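Local atomic coordinates of C-type lectin domain family 4, member b1 (Mus musculus, PDB entry 6LKR), a protein that is a calcium-binding C-type lectin receptor of the immune system that probably recognises pathogen-derived phosphoglycolipids and may modulate dendritic-cell differentiation or maturation. Residues D52-I57 / K126-M131; L18-F23 / E32-R37; V43-Q48 / Y64-W69; G56-H61 / V104-R109. All coordinates share one frame; numbering follows the deposited sequence. Where two conformers were deposited one is given.

Interaction 1: residues D52-I57 / K126-M131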
loop_
_atom_site.group_PDB
_atom_site.type_symbol
_atom_site.label_atom_id
_atom_site.label_comp_id
_atom_site.label_asym_id
_atom_site.label_seq_id
_atom_site.Cartn_x
_atom_site.Cartn_y
_atom_site.Cartn_z
ATOM N N ASP A 52 -1.388 1.674 -15.399
ATOM C CA ASP A 52 -2.031 1.363 -16.703
ATOM C C ASP A 52 -3.549 1.423 -16.524
ATOM O O ASP A 52 -4.232 2.074 -17.351
ATOM C CB ASP A 52 -1.565 0.014 -17.250
ATOM C CG ASP A 52 -0.113 -0.016 -17.698
ATOM O OD1 ASP A 52 0.522 1.057 -17.735
ATOM O OD2 ASP A 52 0.366 -1.117 -18.013
ATOM N N PHE A 53 -4.078 0.800 -15.475
ATOM C CA PHE A 53 -5.545 0.758 -15.275
ATOM C C PHE A 53 -6.071 2.183 -15.086
ATOM O O PHE A 53 -7.027 2.560 -15.760
ATOM C CB PHE A 53 -5.972 -0.125 -14.105
ATOM C CG PHE A 53 -7.467 -0.081 -13.914
ATOM C CD1 PHE A 53 -8.297 -0.909 -14.648
ATOM C CD2 PHE A 53 -8.047 0.855 -13.073
ATOM C CE1 PHE A 53 -9.676 -0.842 -14.507
ATOM C CE2 PHE A 53 -9.424 0.927 -12.939
ATOM C CZ PHE A 53 -10.236 0.070 -13.642
ATOM N N ILE A 54 -5.482 2.938 -14.159
ATOM C CA ILE A 54 -5.966 4.305 -13.817
ATOM C C ILE A 54 -5.925 5.170 -15.083
ATOM O O ILE A 54 -6.939 5.816 -15.388
ATOM C CB ILE A 54 -5.149 4.905 -12.661
ATOM C CG1 ILE A 54 -5.362 4.118 -11.367
ATOM C CG2 ILE A 54 -5.463 6.383 -12.482
ATOM C CD1 ILE A 54 -4.280 4.345 -10.334
ATOM N N THR A 55 -4.805 5.173 -15.805
ATOM C CA THR A 55 -4.648 6.025 -17.012
ATOM C C THR A 55 -5.601 5.550 -18.115
ATOM O O THR A 55 -6.031 6.401 -18.902
ATOM C CB THR A 55 -3.183 6.123 -17.436
ATOM O OG1 THR A 55 -2.682 4.820 -17.720
ATOM C CG2 THR A 55 -2.359 6.800 -16.365
ATOM N N GLY A 56 -5.984 4.274 -18.127
ATOM C CA GLY A 56 -6.943 3.739 -19.113
ATOM C C GLY A 56 -8.334 4.347 -18.958
ATOM O O GLY A 56 -9.095 4.342 -19.950
ATOM N N ILE A 57 -8.685 4.857 -17.774
ATOM C CA ILE A 57 -10.048 5.415 -17.519
ATOM C C ILE A 57 -10.026 6.948 -17.580
ATOM O O ILE A 57 -11.069 7.556 -17.290
ATOM C CB ILE A 57 -10.638 4.871 -16.204
ATOM C CG1 ILE A 57 -9.925 5.393 -14.954
ATOM C CG2 ILE A 57 -10.665 3.357 -16.247
ATOM C CD1 ILE A 57 -10.714 5.192 -13.672
ATOM N N LYS A 126 -8.194 18.088 -12.611
ATOM C CA LYS A 126 -9.118 16.950 -12.400
ATOM C C LYS A 126 -8.472 16.031 -11.357
ATOM O O LYS A 126 -7.382 16.366 -10.863
ATOM C CB LYS A 126 -9.402 16.281 -13.748
ATOM C CG LYS A 126 -9.909 17.242 -14.820
ATOM C CD LYS A 126 -10.704 16.578 -15.926
ATOM C CE LYS A 126 -11.440 17.570 -16.804
ATOM N NZ LYS A 126 -12.559 18.217 -16.080
ATOM N N SER A 127 -9.119 14.930 -11.018
ATOM C CA SER A 127 -8.571 13.987 -10.021
ATOM C C SER A 127 -9.149 12.604 -10.268
ATOM O O SER A 127 -10.084 12.484 -11.077
ATOM C CB SER A 127 -8.849 14.480 -8.622
ATOM O OG SER A 127 -10.228 14.773 -8.458
ATOM N N VAL A 128 -8.575 11.611 -9.595
ATOM C CA VAL A 128 -9.048 10.194 -9.601
ATOM C C VAL A 128 -8.981 9.679 -8.162
ATOM O O VAL A 128 -7.942 9.914 -7.510
ATOM C CB VAL A 128 -8.214 9.295 -10.536
ATOM C CG1 VAL A 128 -9.049 8.140 -11.070
ATOM C CG2 VAL A 128 -7.579 10.062 -11.682
ATOM N N CYS A 129 -10.043 9.037 -7.697
ATOM C CA CYS A 129 -10.179 8.511 -6.320
ATOM C C CYS A 129 -10.131 6.990 -6.361
ATOM O O CYS A 129 -10.497 6.389 -7.397
ATOM C CB CYS A 129 -11.484 8.936 -5.660
ATOM S SG CYS A 129 -11.787 10.723 -5.642
ATOM N N GLN A 130 -9.731 6.392 -5.249
ATOM C CA GLN A 130 -9.746 4.926 -5.084
ATOM C C GLN A 130 -10.211 4.620 -3.667
ATOM O O GLN A 130 -9.965 5.441 -2.758
ATOM C CB GLN A 130 -8.373 4.323 -5.406
ATOM C CG GLN A 130 -7.408 4.286 -4.239
ATOM C CD GLN A 130 -6.105 3.608 -4.594
ATOM O OE1 GLN A 130 -5.483 3.925 -5.600
ATOM N NE2 GLN A 130 -5.688 2.665 -3.766
ATOM N N MET A 131 -10.863 3.474 -3.510
ATOM C CA MET A 131 -11.169 2.883 -2.187
ATOM C C MET A 131 -10.989 1.370 -2.291
ATOM O O MET A 131 -10.946 0.854 -3.421
ATOM C CB MET A 131 -12.604 3.211 -1.772
ATOM C CG MET A 131 -13.645 2.700 -2.738
ATOM S SD MET A 131 -15.332 2.849 -2.076
ATOM C CE MET A 131 -15.444 4.615 -1.846
#
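Val-128 meets two isoleucines at the C-terminal end of helix 48-56, and these three side chains make up the contact. Val-128 gives the largest share of the buried surface, with Ile-54 next and Ile-57 third. Its CG1 methyl is the shared point: CG2 of Ile-54 approaches it to 4.2 Å, and the end of the longer branch, CD1 of Ile-57, reaches it at 4.3 Å. In Val-128, CG1 lies roughly anti to the backbone N (chi1 -151°), which brings this methyl to the helix. Ile-54 points its side chain at the strand from the last full turn, whereas Ile-57, just past the helix, stretches its CG1-CD1 arm across to the same methyl with chi2 extended at 164°. Backbones stay well apart, the CA atoms of Ile-54 and Val-128 being 7.9 Å from one another.

In the C-type lectin fold this is the second helix packing on strand 126-132 at the break where Val-128 sits; the disulfide from Cys-129 to Cys-35 ties this strand to the first helix. Further along the strand, Gln-130 directs OE1 to the backbone N of Val-44, while Ile-54 also packs on Ile-45 and Tyr-17. No hydrogen bond or charge pair joins residues 52-57 to residues 126-131; the two are held by dispersion and the exclusion of water, without directional bonds.

Interaction 2: residues L18-F23 / E32-R37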
loop_
_atom_site.group_PDB
_atom_site.type_symbol
_atom_site.label_atom_id
_atom_site.label_comp_id
_atom_site.label_asym_id
_atom_site.label_seq_id
_atom_site.Cartn_x
_atom_site.Cartn_y
_atom_site.Cartn_z
ATOM N N LEU A 18 -12.782 5.887 -9.323
ATOM C CA LEU A 18 -13.748 6.859 -9.897
ATOM C C LEU A 18 -13.037 8.155 -10.278
ATOM O O LEU A 18 -12.315 8.715 -9.430
ATOM C CB LEU A 18 -14.851 7.147 -8.876
ATOM C CG LEU A 18 -15.925 8.121 -9.364
ATOM C CD1 LEU A 18 -16.908 7.395 -10.255
ATOM C CD2 LEU A 18 -16.644 8.797 -8.200
ATOM N N VAL A 19 -13.321 8.648 -11.480
ATOM C CA VAL A 19 -13.027 10.044 -11.900
ATOM C C VAL A 19 -14.258 10.874 -11.533
ATOM O O VAL A 19 -15.298 10.739 -12.169
ATOM C CB VAL A 19 -12.703 10.125 -13.404
ATOM C CG1 VAL A 19 -12.394 11.549 -13.824
ATOM C CG2 VAL A 19 -11.565 9.192 -13.786
ATOM N N PRO A 20 -14.198 11.710 -10.477
ATOM C CA PRO A 20 -15.360 12.494 -10.058
ATOM C C PRO A 20 -15.670 13.644 -11.026
ATOM O O PRO A 20 -14.773 14.110 -11.712
ATOM C CB PRO A 20 -14.989 13.008 -8.657
ATOM C CG PRO A 20 -13.481 12.961 -8.596
ATOM C CD PRO A 20 -13.030 11.931 -9.616
ATOM N N THR A 21 -16.941 14.060 -11.053
ATOM C CA THR A 21 -17.489 15.122 -11.944
ATOM C C THR A 21 -18.129 16.268 -11.138
ATOM O O THR A 21 -18.475 17.276 -11.777
ATOM C CB THR A 21 -18.477 14.497 -12.936
ATOM O OG1 THR A 21 -19.275 13.569 -12.195
ATOM C CG2 THR A 21 -17.789 13.794 -14.090
ATOM N N VAL A 22 -18.259 16.158 -9.803
ATOM C CA VAL A 22 -18.931 17.207 -8.965
ATOM C C VAL A 22 -18.340 18.565 -9.349
ATOM O O VAL A 22 -19.128 19.493 -9.606
ATOM C CB VAL A 22 -18.805 17.029 -7.437
ATOM C CG1 VAL A 22 -19.840 17.875 -6.706
ATOM C CG2 VAL A 22 -18.906 15.591 -6.989
ATOM N N PHE A 23 -17.009 18.684 -9.346
ATOM C CA PHE A 23 -16.310 19.905 -9.823
ATOM C C PHE A 23 -15.492 19.540 -11.061
ATOM O O PHE A 23 -14.963 18.420 -11.139
ATOM C CB PHE A 23 -15.499 20.582 -8.715
ATOM C CG PHE A 23 -14.854 19.674 -7.699
ATOM C CD1 PHE A 23 -13.753 18.901 -8.040
ATOM C CD2 PHE A 23 -15.318 19.630 -6.392
ATOM C CE1 PHE A 23 -13.146 18.080 -7.103
ATOM C CE2 PHE A 23 -14.703 18.817 -5.454
ATOM C CZ PHE A 23 -13.618 18.049 -5.814
ATOM N N GLU A 32 -8.444 15.917 -2.669
ATOM C CA GLU A 32 -8.314 14.872 -1.620
ATOM C C GLU A 32 -9.550 14.927 -0.710
ATOM O O GLU A 32 -10.051 13.851 -0.338
ATOM C CB GLU A 32 -7.005 15.014 -0.839
ATOM C CG GLU A 32 -6.868 14.032 0.324
ATOM C CD GLU A 32 -6.922 12.536 0.022
ATOM O OE1 GLU A 32 -6.842 12.152 -1.152
ATOM O OE2 GLU A 32 -7.022 11.747 0.980
ATOM N N GLU A 33 -10.005 16.125 -0.339
ATOM C CA GLU A 33 -11.198 16.302 0.535
ATOM C C GLU A 33 -12.410 15.635 -0.130
ATOM O O GLU A 33 -13.126 14.897 0.565
ATOM C CB GLU A 33 -11.454 17.785 0.806
ATOM C CG GLU A 33 -12.656 18.040 1.700
ATOM C CD GLU A 33 -12.916 19.514 1.957
ATOM O OE1 GLU A 33 -13.154 20.263 0.975
ATOM O OE2 GLU A 33 -12.868 19.913 3.133
ATOM N N ASN A 34 -12.619 15.863 -1.427
ATOM C CA ASN A 34 -13.747 15.254 -2.185
ATOM C C ASN A 34 -13.634 13.727 -2.133
ATOM O O ASN A 34 -14.653 13.075 -1.822
ATOM C CB ASN A 34 -13.827 15.755 -3.625
ATOM C CG ASN A 34 -14.975 15.135 -4.397
ATOM O OD1 ASN A 34 -16.130 15.206 -3.966
ATOM N ND2 ASN A 34 -14.666 14.497 -5.519
ATOM N N CYS A 35 -12.453 13.163 -2.403
ATOM C CA CYS A 35 -12.240 11.697 -2.303
ATOM C C CYS A 35 -12.603 11.245 -0.880
ATOM O O CYS A 35 -13.361 10.283 -0.764
ATOM C CB CYS A 35 -10.822 11.272 -2.682
ATOM S SG CYS A 35 -10.359 11.560 -4.412
ATOM N N SER A 36 -12.155 11.944 0.175
ATOM C CA SER A 36 -12.397 11.532 1.587
ATOM C C SER A 36 -13.899 11.528 1.889
ATOM O O SER A 36 -14.338 10.666 2.657
ATOM C CB SER A 36 -11.655 12.401 2.568
ATOM O OG SER A 36 -10.330 12.635 2.122
ATOM N N ARG A 37 -14.654 12.462 1.296
ATOM C CA ARG A 37 -16.128 12.581 1.496
ATOM C C ARG A 37 -16.840 11.346 0.920
ATOM O O ARG A 37 -17.983 11.085 1.345
ATOM C CB ARG A 37 -16.698 13.845 0.842
ATOM C CG ARG A 37 -16.071 15.155 1.299
ATOM C CD ARG A 37 -16.060 15.398 2.799
ATOM N NE ARG A 37 -15.838 14.200 3.596
ATOM C CZ ARG A 37 -15.268 14.190 4.797
ATOM N NH1 ARG A 37 -15.123 13.049 5.448
ATOM N NH2 ARG A 37 -14.837 15.316 5.336
#
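Asn-34 lies against Pro-20, Val-22 and Phe-23, three residues of the loop that follows strand 15-18, and every approach across this contact is van der Waals in kind. Its CG stands anti to the backbone N (chi1 180°), extending the amide from the helix to the loop. The two ends of that amide meet different partners. ND2 lies against the proline ring, 3.5 Å from CB of Pro-20 and 3.6 Å from its CG, while OD1 faces CG2 of Val-22 at 4.1 Å. The poorly ordered ring of Phe-23 lies near the stem of the asparagine, edge on as modelled, but its close approach is doubtful.

Helix 28-37 is the first helix of the C-type lectin domain, and the loop beside it leads from the N-terminal hairpin into that helix. Covalent bonding fixes the helix nearby, since Cys-35 forms a disulfide with Cys-129, a strand residue on which Pro-20 also packs.

Hydrogen bonds belong to the helix itself. The carbonyl O of Glu-32 accepts both the backbone N of Ser-36 and its hydroxyl OG, the latter at 2.8 Å and from above the carbonyl plane. The carboxylate of Glu-32 hydrogen-bonds ND1 of His-41 and the backbone N of Leu-42.

Interaction 3: residues V43-Q48 / Y64-W69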
loop_
_atom_site.group_PDB
_atom_site.type_symbol
_atom_site.label_atom_id
_atom_site.label_comp_id
_atom_site.label_asym_id
_atom_site.label_seq_id
_atom_site.Cartn_x
_atom_site.Cartn_y
_atom_site.Cartn_z
ATOM N N VAL A 43 -5.785 8.579 -5.859
ATOM C CA VAL A 43 -5.207 7.267 -6.250
ATOM C C VAL A 43 -3.783 7.158 -5.703
ATOM O O VAL A 43 -3.010 8.152 -5.738
ATOM C CB VAL A 43 -5.238 7.002 -7.764
ATOM C CG1 VAL A 43 -6.640 6.669 -8.219
ATOM C CG2 VAL A 43 -4.634 8.134 -8.579
ATOM N N VAL A 44 -3.476 5.964 -5.219
ATOM C CA VAL A 44 -2.163 5.562 -4.658
ATOM C C VAL A 44 -1.622 4.486 -5.600
ATOM O O VAL A 44 -2.189 3.372 -5.619
ATOM C CB VAL A 44 -2.340 5.068 -3.214
ATOM C CG1 VAL A 44 -1.074 4.428 -2.674
ATOM C CG2 VAL A 44 -2.824 6.190 -2.302
ATOM N N ILE A 45 -0.631 4.834 -6.418
ATOM C CA ILE A 45 -0.246 4.032 -7.617
ATOM C C ILE A 45 1.021 3.252 -7.277
ATOM O O ILE A 45 2.110 3.844 -7.334
ATOM C CB ILE A 45 -0.085 4.923 -8.863
ATOM C CG1 ILE A 45 -1.297 5.840 -9.033
ATOM C CG2 ILE A 45 0.163 4.062 -10.100
ATOM C CD1 ILE A 45 -1.261 6.721 -10.262
ATOM N N HIS A 46 0.873 1.969 -6.938
ATOM C CA HIS A 46 1.981 1.131 -6.411
ATOM C C HIS A 46 2.667 0.315 -7.507
ATOM O O HIS A 46 3.782 -0.163 -7.230
ATOM C CB HIS A 46 1.482 0.243 -5.269
ATOM C CG HIS A 46 1.452 0.983 -3.975
ATOM N ND1 HIS A 46 2.522 1.759 -3.555
ATOM C CD2 HIS A 46 0.505 1.092 -3.019
ATOM C CE1 HIS A 46 2.219 2.314 -2.394
ATOM N NE2 HIS A 46 0.994 1.923 -2.047
ATOM N N SER A 47 2.055 0.165 -8.688
ATOM C CA SER A 47 2.492 -0.819 -9.714
ATOM C C SER A 47 2.232 -0.300 -11.126
ATOM O O SER A 47 1.361 0.572 -11.293
ATOM C CB SER A 47 1.798 -2.143 -9.525
ATOM O OG SER A 47 0.427 -2.039 -9.879
ATOM N N GLN A 48 2.920 -0.890 -12.104
ATOM C CA GLN A 48 2.655 -0.675 -13.549
ATOM C C GLN A 48 1.187 -0.984 -13.858
ATOM O O GLN A 48 0.573 -0.231 -14.623
ATOM C CB GLN A 48 3.572 -1.552 -14.401
ATOM C CG GLN A 48 3.392 -1.314 -15.894
ATOM C CD GLN A 48 4.050 -0.039 -16.349
ATOM O OE1 GLN A 48 5.262 0.114 -16.229
ATOM N NE2 GLN A 48 3.261 0.875 -16.895
ATOM N N TYR A 64 -4.617 15.028 -14.121
ATOM C CA TYR A 64 -5.349 14.554 -12.925
ATOM C C TYR A 64 -4.403 14.480 -11.741
ATOM O O TYR A 64 -3.347 13.837 -11.859
ATOM C CB TYR A 64 -5.954 13.176 -13.163
ATOM C CG TYR A 64 -6.928 13.106 -14.306
ATOM C CD1 TYR A 64 -6.479 13.071 -15.614
ATOM C CD2 TYR A 64 -8.293 13.029 -14.077
ATOM C CE1 TYR A 64 -7.364 12.981 -16.673
ATOM C CE2 TYR A 64 -9.192 12.930 -15.126
ATOM C CZ TYR A 64 -8.723 12.910 -16.427
ATOM O OH TYR A 64 -9.575 12.794 -17.480
ATOM N N PHE A 65 -4.801 15.088 -10.634
ATOM C CA PHE A 65 -4.114 14.917 -9.334
ATOM C C PHE A 65 -4.145 13.438 -8.934
ATOM O O PHE A 65 -5.203 12.769 -9.036
ATOM C CB PHE A 65 -4.748 15.802 -8.262
ATOM C CG PHE A 65 -4.263 17.227 -8.261
ATOM C CD1 PHE A 65 -2.907 17.515 -8.276
ATOM C CD2 PHE A 65 -5.162 18.283 -8.238
ATOM C CE1 PHE A 65 -2.464 18.826 -8.255
ATOM C CE2 PHE A 65 -4.716 19.596 -8.238
ATOM C CZ PHE A 65 -3.366 19.864 -8.242
ATOM N N ILE A 66 -2.994 12.940 -8.485
ATOM C CA ILE A 66 -2.852 11.621 -7.805
ATOM C C ILE A 66 -2.496 11.874 -6.337
ATOM O O ILE A 66 -2.173 13.033 -5.984
ATOM C CB ILE A 66 -1.829 10.733 -8.538
ATOM C CG1 ILE A 66 -0.394 11.238 -8.374
ATOM C CG2 ILE A 66 -2.204 10.608 -10.006
ATOM C CD1 ILE A 66 0.648 10.268 -8.861
ATOM N N GLY A 67 -2.590 10.833 -5.507
ATOM C CA GLY A 67 -2.470 10.934 -4.042
ATOM C C GLY A 67 -1.021 10.890 -3.590
ATOM O O GLY A 67 -0.727 10.203 -2.604
ATOM N N LEU A 68 -0.151 11.637 -4.261
ATOM C CA LEU A 68 1.297 11.714 -3.948
ATOM C C LEU A 68 1.637 13.178 -3.663
ATOM O O LEU A 68 1.266 14.047 -4.460
ATOM C CB LEU A 68 2.116 11.179 -5.126
ATOM C CG LEU A 68 3.601 10.938 -4.836
ATOM C CD1 LEU A 68 3.785 9.824 -3.814
ATOM C CD2 LEU A 68 4.360 10.591 -6.106
ATOM N N TRP A 69 2.315 13.445 -2.553
ATOM C CA TRP A 69 2.718 14.825 -2.206
ATOM C C TRP A 69 4.073 14.792 -1.511
ATOM O O TRP A 69 4.449 13.757 -0.934
ATOM C CB TRP A 69 1.647 15.541 -1.374
ATOM C CG TRP A 69 1.405 14.939 -0.028
ATOM C CD1 TRP A 69 0.780 13.758 0.246
ATOM C CD2 TRP A 69 1.750 15.514 1.247
ATOM N NE1 TRP A 69 0.744 13.543 1.598
ATOM C CE2 TRP A 69 1.320 14.605 2.238
ATOM C CE3 TRP A 69 2.384 16.694 1.643
ATOM C CZ2 TRP A 69 1.502 14.845 3.599
ATOM C CZ3 TRP A 69 2.575 16.925 2.990
ATOM C CH2 TRP A 69 2.141 16.013 3.951
#
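The hydrophobic core of the lectin domain takes in this contact, where the link between strand 41-42 and helix 48-56 crosses strand 64-70 at its corner. One backbone hydrogen bond and a small cluster of aliphatic groups join the two. Gly-67 N donates to Val-43 O at 2.7 Å, with an N-H...O angle of 151° and the donor tilted 18° from the carbonyl plane. Beside this bond, the CG2 methyl of Ile-66 serves both partners across the contact. CG2 of Val-43 comes to 3.7 Å from it, and CD1 of Ile-45 to 4.0 Å. Each runs roughly perpendicular to the side chain of Ile-66. With CG1 of Ile-45 anti to its carbonyl carbon and the chain then extended (chi2 -178°), CD1 is carried to the isoleucine although the CB of Ile-45 does not point there.

Gly-67 is the centre of an inverse gamma turn, at which strand 64-70 of this C-type lectin fold turns a corner. With no side chain at Gly-67, the two backbones come close together, the CA atoms of Val-43 and Gly-67 being 5.1 Å apart.

Trp-116 of strand 113-119 packs on both Ile-45 and Ile-66. The calcium ligands Asn-117 and Asp-118 follow it directly, their side chains about 9 Å from that of Ile-66.

Interaction 4: residues G56-H61 / V104-R109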
loop_
_atom_site.group_PDB
_atom_site.type_symbol
_atom_site.label_atom_id
_atom_site.label_comp_id
_atom_site.label_asym_id
_atom_site.label_seq_id
_atom_site.Cartn_x
_atom_site.Cartn_y
_atom_site.Cartn_z
ATOM N N GLY A 56 -5.984 4.274 -18.127
ATOM C CA GLY A 56 -6.943 3.739 -19.113
ATOM C C GLY A 56 -8.334 4.347 -18.958
ATOM O O GLY A 56 -9.095 4.342 -19.950
ATOM N N ILE A 57 -8.685 4.857 -17.774
ATOM C CA ILE A 57 -10.048 5.415 -17.519
ATOM C C ILE A 57 -10.026 6.948 -17.580
ATOM O O ILE A 57 -11.069 7.556 -17.290
ATOM C CB ILE A 57 -10.638 4.871 -16.204
ATOM C CG1 ILE A 57 -9.925 5.393 -14.954
ATOM C CG2 ILE A 57 -10.665 3.357 -16.247
ATOM C CD1 ILE A 57 -10.714 5.192 -13.672
ATOM N N LEU A 58 -8.900 7.550 -17.979
ATOM C CA LEU A 58 -8.738 9.024 -18.041
ATOM C C LEU A 58 -8.907 9.529 -19.479
ATOM O O LEU A 58 -8.792 8.734 -20.437
ATOM C CB LEU A 58 -7.367 9.417 -17.487
ATOM C CG LEU A 58 -7.065 8.937 -16.069
ATOM C CD1 LEU A 58 -5.693 9.410 -15.614
ATOM C CD2 LEU A 58 -8.139 9.384 -15.086
ATOM N N ASP A 59 -9.171 10.827 -19.595
ATOM C CA ASP A 59 -9.200 11.585 -20.868
ATOM C C ASP A 59 -7.781 12.089 -21.147
ATOM O O ASP A 59 -7.249 12.838 -20.314
ATOM C CB ASP A 59 -10.234 12.705 -20.758
ATOM C CG ASP A 59 -10.333 13.599 -21.979
ATOM O OD1 ASP A 59 -9.484 13.478 -22.883
ATOM O OD2 ASP A 59 -11.258 14.426 -21.996
ATOM N N ILE A 60 -7.184 11.690 -22.274
ATOM C CA ILE A 60 -5.782 12.060 -22.645
ATOM C C ILE A 60 -5.638 13.582 -22.753
ATOM O O ILE A 60 -4.483 14.047 -22.788
ATOM C CB ILE A 60 -5.319 11.385 -23.952
ATOM C CG1 ILE A 60 -6.242 11.705 -25.132
ATOM C CG2 ILE A 60 -5.147 9.886 -23.756
ATOM C CD1 ILE A 60 -5.591 11.481 -26.480
ATOM N N HIS A 61 -6.740 14.327 -22.838
ATOM C CA HIS A 61 -6.724 15.809 -22.964
ATOM C C HIS A 61 -6.709 16.490 -21.590
ATOM O O HIS A 61 -6.665 17.729 -21.581
ATOM C CB HIS A 61 -7.909 16.310 -23.801
ATOM C CG HIS A 61 -7.959 15.707 -25.163
ATOM N ND1 HIS A 61 -6.899 15.800 -26.046
ATOM C CD2 HIS A 61 -8.916 14.985 -25.784
ATOM C CE1 HIS A 61 -7.206 15.164 -27.159
ATOM N NE2 HIS A 61 -8.436 14.658 -27.023
ATOM N N VAL A 104 1.317 16.224 -7.205
ATOM C CA VAL A 104 1.658 15.379 -8.382
ATOM C C VAL A 104 0.405 15.168 -9.220
ATOM O O VAL A 104 -0.662 14.854 -8.656
ATOM C CB VAL A 104 2.308 14.049 -7.960
ATOM C CG1 VAL A 104 2.686 13.184 -9.154
ATOM C CG2 VAL A 104 3.533 14.302 -7.101
ATOM N N THR A 105 0.551 15.365 -10.527
ATOM C CA THR A 105 -0.507 15.066 -11.520
ATOM C C THR A 105 -0.017 13.980 -12.467
ATOM O O THR A 105 1.214 13.787 -12.579
ATOM C CB THR A 105 -0.902 16.286 -12.356
ATOM O OG1 THR A 105 0.286 16.857 -12.909
ATOM C CG2 THR A 105 -1.659 17.305 -11.541
ATOM N N VAL A 106 -0.960 13.287 -13.087
ATOM C CA VAL A 106 -0.656 12.332 -14.176
ATOM C C VAL A 106 -1.288 12.946 -15.424
ATOM O O VAL A 106 -2.429 13.440 -15.342
ATOM C CB VAL A 106 -1.145 10.908 -13.852
ATOM C CG1 VAL A 106 -2.649 10.855 -13.628
ATOM C CG2 VAL A 106 -0.720 9.919 -14.923
ATOM N N TYR A 107 -0.551 12.969 -16.528
ATOM C CA TYR A 107 -1.031 13.560 -17.798
ATOM C C TYR A 107 -0.328 12.866 -18.960
ATOM O O TYR A 107 0.672 12.149 -18.761
ATOM C CB TYR A 107 -0.852 15.079 -17.793
ATOM C CG TYR A 107 0.498 15.582 -18.241
ATOM C CD1 TYR A 107 1.553 15.707 -17.352
ATOM C CD2 TYR A 107 0.700 15.986 -19.550
ATOM C CE1 TYR A 107 2.785 16.194 -17.761
ATOM C CE2 TYR A 107 1.926 16.471 -19.977
ATOM C CZ TYR A 107 2.972 16.577 -19.079
ATOM O OH TYR A 107 4.175 17.048 -19.510
ATOM N N TYR A 108 -0.885 13.060 -20.149
ATOM C CA TYR A 108 -0.484 12.350 -21.382
ATOM C C TYR A 108 0.400 13.277 -22.217
ATOM O O TYR A 108 -0.044 14.391 -22.500
ATOM C CB TYR A 108 -1.739 11.915 -22.136
ATOM C CG TYR A 108 -1.473 11.050 -23.337
ATOM C CD1 TYR A 108 -1.394 9.675 -23.217
ATOM C CD2 TYR A 108 -1.292 11.609 -24.593
ATOM C CE1 TYR A 108 -1.161 8.869 -24.320
ATOM C CE2 TYR A 108 -1.050 10.818 -25.705
ATOM C CZ TYR A 108 -0.984 9.444 -25.566
ATOM O OH TYR A 108 -0.747 8.654 -26.651
ATOM N N ARG A 109 1.619 12.841 -22.540
ATOM C CA ARG A 109 2.516 13.540 -23.498
ATOM C C ARG A 109 2.351 12.889 -24.877
ATOM O O ARG A 109 2.534 11.668 -24.968
ATOM C CB ARG A 109 3.970 13.482 -23.020
ATOM C CG ARG A 109 4.282 14.418 -21.861
ATOM C CD ARG A 109 5.774 14.513 -21.589
ATOM N NE ARG A 109 6.101 15.466 -20.534
ATOM C CZ ARG A 109 7.306 15.617 -19.981
ATOM N NH1 ARG A 109 8.329 14.877 -20.373
ATOM N NH2 ARG A 109 7.482 16.511 -19.025
HETATM O O HOH W 1 -3.318 14.659 -20.478
#
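In the C-type lectin fold, the loop joining helix 48-56 to strand 64-70 packs here on strand 103-109, and Ile-60 lies on the ring of Tyr-108. This CH-pi contact brings CG2 of Ile-60 over one face of the ring, 4.0 Å from the centroid and 20° off the ring normal, displaced toward the rim on the CD1 side. The isoleucine and tyrosine side chains extend alongside each other in a common direction. In Tyr-108, CG is anti to the backbone N (chi1 -174°), which lays the ring alongside the isoleucine.

A water molecule joins the backbones of the same two residues. It donates to Ile-60 O at 2.7 Å and accepts from Tyr-108 N at 2.9 Å, so it bridges main-chain groups where no direct hydrogen bond spans the two segments. Deeper in, CD1 of Leu-58 touches CG1 of Val-106 at 3.9 Å, an aliphatic contact whose side chains are set at a slant to one another.

The loop has its own local order. Asp-59 OD1 accepts from His-61 N at 2.9 Å, forming an Asx turn, with the donor well above the carboxylate plane. On the strand, Arg-109 NE donates to Tyr-107 OH at 2.7 Å in an almost straight bond lying in the guanidinium plane.

Trp-114 of strand 113-119 meets the Tyr-108 ring edge-to-face and also packs on Leu-58 and Ile-60. Val-106 reaches Gln-51 and Thr-55 of helix 48-56, and strand 64-70 flanks strand 103-109 through backbone hydrogen bonds between Tyr-64 and Val-106.

How the interactions relate
From the N terminus, interaction 2 closes first, bringing residues 18-23 back against the first helix across a short loop, and it is complete before the others open. Interaction 3 then brings residues 43-48 to strand 64-70, spanning the second helix. Interactions 1 and 4 start within that span, sharing Gly-56 and Ile-57, and each crosses interaction 3; interaction 4 starts from the same stretch as interaction 1 but closes earlier, at strand 103-109, whereas interaction 1 reaches strand 126-132. The Cys-35 to Cys-129 disulfide links interactions 2 and 1. Backbone hydrogen bonds from strand 64-70 connect interaction 3 to strands 126-132 and 103-109, while the disulfide holds the first helix and apolar contacts hold the second.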